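Local coordinates for ADP-ribosylating toxin CARDS (Mycoplasma pneumoniae, PDB 4TLV), which transfers the ADP-ribosyl group of NAD+ to multiple target proteins in vitro and causes vacuolization in mammalian cells, at residues D521-L533 with R544-K556. Sequence-based numbering, arbitrary orientation.
Sequences DENFKWYFSRDDL and RHIRCYADNQQLK
Strand 526-529 pairs antiparallel with strand 544-548, their axes 4.5 Å apart at closest; Tyr527 with Arg547 and Ser529 with His545 are the hydrogen-bonded pairs, and Tyr549 N to Lys525 O adds a further bond. Asp531 is the second residue of the type II' turn Arg530-Leu533 and faces two side chains of the other strand. Its OD2 takes His545 ND1 at 2.6 Å on the anti lone pair, in the plane of the imidazole. The syn lone pair of the same oxygen takes Arg547 NH1 at 2.9 Å, in the guanidinium plane, which makes a salt bridge. A weak bond from Arg547 NH2 joins these two. The carboxylate would favour the proton on ND1, while the charge of Arg547 would probably offset part of any tendency of the ring to become cationic. Leu533 CD1 sits over the centre of one imidazole face, and Gln554 NE2 lies over the opposite face, nearer the rim. Tyr527 has chi1 65°, with CG between the backbone N and the carbonyl carbon. This swings the ring toward the partner strand, with CZ against Arg547 CB, and OH donates to Asn552 OD1 at 2.6 Å, from above the amide plane. The edge of Tyr527 points to the face of Tyr549 in an offset edge-to-face pair, planes at 79°. Lys525 CB makes a CH-pi contact over the Tyr549 ring. On the other side of the sheet, Cys548 CB lies over the six-membered ring of Trp526, 3.9 Å from its centroid. Phe528 runs alongside Ile546. Helix 92-104 of the mART domain touches Tyr527 and Tyr549; Gln105 bonds Asp531 OD1, and Asp101 bonds Ser529 OG. The contact is an antiparallel strand pair of the C-terminal beta-trefoil domain, D3, at its interface with the mART domain.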
# COMPACT_ATOMS: atom_id res chain seq x y z
N ASP A 521 16.63 -1.49 -18.98
CA ASP A 521 16.50 -0.49 -20.04
C ASP A 521 15.83 0.78 -19.53
O ASP A 521 14.61 0.82 -19.33
CB ASP A 521 15.72 -1.07 -21.22
CG ASP A 521 15.67 -0.12 -22.42
OD1 ASP A 521 16.08 1.06 -22.30
OD2 ASP A 521 15.23 -0.57 -23.50
N GLU A 522 16.64 1.82 -19.34
CA GLU A 522 16.13 3.06 -18.76
C GLU A 522 15.15 3.83 -19.64
O GLU A 522 14.46 4.71 -19.15
CB GLU A 522 17.28 3.96 -18.31
CG GLU A 522 18.13 3.31 -17.23
CD GLU A 522 19.14 4.26 -16.64
OE1 GLU A 522 19.15 5.43 -17.05
OE2 GLU A 522 19.92 3.83 -15.78
N ASN A 523 15.06 3.48 -20.92
CA ASN A 523 14.05 4.09 -21.79
C ASN A 523 12.63 3.65 -21.46
O ASN A 523 11.68 4.22 -21.98
CB ASN A 523 14.35 3.81 -23.26
CG ASN A 523 15.60 4.50 -23.72
OD1 ASN A 523 15.70 5.72 -23.64
ND2 ASN A 523 16.57 3.73 -24.21
N PHE A 524 12.49 2.67 -20.58
CA PHE A 524 11.15 2.28 -20.12
C PHE A 524 10.93 2.74 -18.68
O PHE A 524 9.87 2.46 -18.10
CB PHE A 524 10.97 0.75 -20.16
CG PHE A 524 10.75 0.18 -21.55
CD1 PHE A 524 9.48 0.17 -22.10
CD2 PHE A 524 11.80 -0.38 -22.26
CE1 PHE A 524 9.26 -0.37 -23.36
CE2 PHE A 524 11.59 -0.92 -23.52
CZ PHE A 524 10.33 -0.92 -24.07
N LYS A 525 11.93 3.41 -18.10
CA LYS A 525 11.84 3.89 -16.70
C LYS A 525 11.51 5.37 -16.57
O LYS A 525 12.14 6.22 -17.22
CB LYS A 525 13.14 3.56 -15.95
CG LYS A 525 13.46 2.06 -15.96
CD LYS A 525 14.54 1.73 -14.96
CE LYS A 525 14.70 0.21 -14.85
NZ LYS A 525 15.84 -0.11 -13.96
N TRP A 526 10.55 5.69 -15.70
CA TRP A 526 10.06 7.05 -15.52
C TRP A 526 9.97 7.42 -14.04
O TRP A 526 9.85 6.54 -13.18
CB TRP A 526 8.69 7.21 -16.17
CG TRP A 526 8.69 6.83 -17.60
CD1 TRP A 526 8.54 5.57 -18.12
CD2 TRP A 526 8.87 7.71 -18.71
NE1 TRP A 526 8.62 5.62 -19.49
CE2 TRP A 526 8.81 6.92 -19.88
CE3 TRP A 526 9.06 9.09 -18.84
CZ2 TRP A 526 8.95 7.47 -21.16
CZ3 TRP A 526 9.19 9.64 -20.12
CH2 TRP A 526 9.14 8.82 -21.26
N TYR A 527 10.02 8.71 -13.75
CA TYR A 527 9.81 9.18 -12.38
C TYR A 527 9.02 10.48 -12.37
O TYR A 527 8.96 11.19 -13.39
CB TYR A 527 11.14 9.33 -11.63
CG TYR A 527 12.03 10.41 -12.20
CD1 TYR A 527 12.84 10.15 -13.31
CD2 TYR A 527 12.07 11.68 -11.64
CE1 TYR A 527 13.67 11.15 -13.84
CE2 TYR A 527 12.90 12.68 -12.15
CZ TYR A 527 13.69 12.40 -13.25
OH TYR A 527 14.50 13.40 -13.76
N PHE A 528 8.41 10.79 -11.23
CA PHE A 528 7.55 11.96 -11.10
C PHE A 528 8.29 13.08 -10.38
O PHE A 528 9.13 12.82 -9.51
CB PHE A 528 6.28 11.59 -10.32
CG PHE A 528 5.47 10.50 -10.98
CD1 PHE A 528 5.82 9.17 -10.82
CD2 PHE A 528 4.36 10.82 -11.75
CE1 PHE A 528 5.08 8.16 -11.44
CE2 PHE A 528 3.61 9.82 -12.38
CZ PHE A 528 3.97 8.49 -12.22
N SER A 529 7.98 14.32 -10.76
CA SER A 529 8.63 15.52 -10.20
C SER A 529 7.61 16.56 -9.81
O SER A 529 6.71 16.86 -10.59
CB SER A 529 9.57 16.18 -11.22
OG SER A 529 10.55 15.27 -11.69
N ARG A 530 7.77 17.12 -8.62
CA ARG A 530 6.90 18.21 -8.18
C ARG A 530 7.38 19.55 -8.74
O ARG A 530 6.58 20.42 -9.02
CB ARG A 530 6.84 18.26 -6.64
CG ARG A 530 6.20 17.02 -5.99
CD ARG A 530 6.42 17.02 -4.48
NE ARG A 530 5.78 18.20 -3.87
CZ ARG A 530 4.52 18.23 -3.43
NH1 ARG A 530 3.76 17.14 -3.49
NH2 ARG A 530 4.04 19.35 -2.92
N ASP A 531 8.70 19.69 -8.90
CA ASP A 531 9.33 20.94 -9.34
C ASP A 531 8.69 22.15 -8.66
O ASP A 531 8.58 22.18 -7.44
CB ASP A 531 9.33 21.04 -10.88
CG ASP A 531 10.17 19.93 -11.55
OD1 ASP A 531 11.26 19.60 -11.05
OD2 ASP A 531 9.73 19.38 -12.58
N ASP A 532 8.27 23.15 -9.43
CA ASP A 532 7.66 24.35 -8.86
C ASP A 532 6.15 24.38 -9.07
O ASP A 532 5.53 25.45 -9.03
CB ASP A 532 8.27 25.63 -9.46
CG ASP A 532 9.73 25.81 -9.08
OD1 ASP A 532 10.07 25.63 -7.89
OD2 ASP A 532 10.54 26.14 -9.98
N LEU A 533 5.55 23.22 -9.33
CA LEU A 533 4.11 23.14 -9.53
C LEU A 533 3.35 23.53 -8.29
O LEU A 533 3.79 23.25 -7.17
CB LEU A 533 3.71 21.71 -9.92
CG LEU A 533 4.25 21.29 -11.29
CD1 LEU A 533 4.03 19.79 -11.55
CD2 LEU A 533 3.59 22.14 -12.36
N ARG A 544 1.89 16.53 -11.90
CA ARG A 544 3.32 16.31 -11.78
C ARG A 544 3.98 16.45 -13.15
O ARG A 544 3.32 16.28 -14.18
CB ARG A 544 3.62 14.88 -11.28
CG ARG A 544 3.06 14.55 -9.89
CD ARG A 544 3.83 15.31 -8.79
NE ARG A 544 3.40 14.83 -7.46
CZ ARG A 544 2.27 15.18 -6.86
NH1 ARG A 544 1.43 16.05 -7.43
NH2 ARG A 544 1.98 14.68 -5.66
N HIS A 545 5.27 16.74 -13.15
CA HIS A 545 6.09 16.52 -14.33
C HIS A 545 6.56 15.06 -14.33
O HIS A 545 6.72 14.46 -13.27
CB HIS A 545 7.29 17.47 -14.35
CG HIS A 545 6.91 18.91 -14.52
ND1 HIS A 545 7.67 19.95 -14.02
CD2 HIS A 545 5.83 19.48 -15.10
CE1 HIS A 545 7.07 21.10 -14.30
NE2 HIS A 545 5.95 20.84 -14.96
N ILE A 546 6.77 14.50 -15.51
CA ILE A 546 7.24 13.12 -15.64
C ILE A 546 8.48 13.09 -16.53
O ILE A 546 8.46 13.65 -17.62
CB ILE A 546 6.13 12.18 -16.19
CG1 ILE A 546 4.92 12.19 -15.24
CG2 ILE A 546 6.67 10.76 -16.38
CD1 ILE A 546 3.73 11.39 -15.72
N ARG A 547 9.54 12.46 -16.05
CA ARG A 547 10.80 12.40 -16.79
C ARG A 547 11.31 10.96 -16.89
O ARG A 547 11.03 10.13 -16.02
CB ARG A 547 11.87 13.26 -16.12
CG ARG A 547 11.59 14.76 -16.21
CD ARG A 547 12.71 15.59 -15.61
NE ARG A 547 12.46 17.02 -15.83
CZ ARG A 547 11.71 17.78 -15.04
NH1 ARG A 547 11.12 17.26 -13.97
NH2 ARG A 547 11.54 19.06 -15.33
N CYS A 548 12.07 10.69 -17.94
CA CYS A 548 12.63 9.37 -18.16
C CYS A 548 14.00 9.25 -17.48
O CYS A 548 14.80 10.19 -17.51
CB CYS A 548 12.74 9.13 -19.68
SG CYS A 548 13.54 7.61 -20.16
N TYR A 549 14.27 8.11 -16.84
CA TYR A 549 15.57 7.89 -16.21
C TYR A 549 16.75 8.07 -17.17
O TYR A 549 17.82 8.51 -16.76
CB TYR A 549 15.71 6.47 -15.68
CG TYR A 549 15.12 6.14 -14.31
CD1 TYR A 549 13.80 6.42 -13.99
CD2 TYR A 549 15.88 5.45 -13.38
CE1 TYR A 549 13.26 6.06 -12.74
CE2 TYR A 549 15.36 5.08 -12.13
CZ TYR A 549 14.05 5.40 -11.82
OH TYR A 549 13.54 5.01 -10.60
N ALA A 550 16.57 7.66 -18.42
CA ALA A 550 17.70 7.56 -19.35
C ALA A 550 18.54 8.84 -19.42
O ALA A 550 19.75 8.80 -19.22
CB ALA A 550 17.23 7.14 -20.75
N ASP A 551 17.89 9.96 -19.70
CA ASP A 551 18.60 11.22 -19.86
C ASP A 551 17.68 12.38 -19.49
O ASP A 551 17.81 13.49 -20.03
CB ASP A 551 19.12 11.38 -21.30
CG ASP A 551 20.21 12.44 -21.43
OD1 ASP A 551 20.86 12.78 -20.42
OD2 ASP A 551 20.42 12.95 -22.56
N ASN A 552 16.74 12.13 -18.58
CA ASN A 552 15.80 13.15 -18.12
C ASN A 552 14.92 13.77 -19.20
O ASN A 552 14.49 14.91 -19.07
CB ASN A 552 16.51 14.23 -17.31
CG ASN A 552 17.01 13.70 -16.01
OD1 ASN A 552 16.37 12.83 -15.42
ND2 ASN A 552 18.17 14.17 -15.57
N GLN A 553 14.65 13.00 -20.24
CA GLN A 553 13.69 13.42 -21.26
C GLN A 553 12.35 13.60 -20.61
O GLN A 553 11.92 12.74 -19.82
CB GLN A 553 13.58 12.36 -22.36
CG GLN A 553 14.90 12.03 -23.06
CD GLN A 553 15.68 10.89 -22.42
OE1 GLN A 553 15.54 10.58 -21.23
NE2 GLN A 553 16.52 10.25 -23.22
N GLN A 554 11.67 14.69 -20.95
CA GLN A 554 10.43 15.07 -20.28
C GLN A 554 9.17 14.76 -21.07
O GLN A 554 9.02 15.15 -22.24
CB GLN A 554 10.44 16.55 -19.87
CG GLN A 554 9.25 16.91 -18.98
CD GLN A 554 9.27 18.35 -18.50
OE1 GLN A 554 10.23 19.09 -18.73
NE2 GLN A 554 8.20 18.76 -17.80
N LEU A 555 8.24 14.07 -20.42
CA LEU A 555 6.95 13.74 -21.02
C LEU A 555 6.08 14.99 -21.13
O LEU A 555 5.88 15.70 -20.15
CB LEU A 555 6.23 12.69 -20.17
CG LEU A 555 5.02 12.01 -20.81
CD1 LEU A 555 5.48 11.20 -22.04
CD2 LEU A 555 4.29 11.12 -19.81
N LYS A 556 5.56 15.25 -22.33
CA LYS A 556 4.60 16.33 -22.53
C LYS A 556 3.54 15.95 -23.56
O LYS A 556 3.65 14.90 -24.21
CB LYS A 556 5.31 17.61 -22.98
CG LYS A 556 6.38 18.11 -22.03
CD LYS A 556 6.80 19.54 -22.39
CE LYS A 556 8.12 19.91 -21.75
NZ LYS A 556 8.57 21.26 -22.20
O HOH W 1 21.31 7.10 -16.96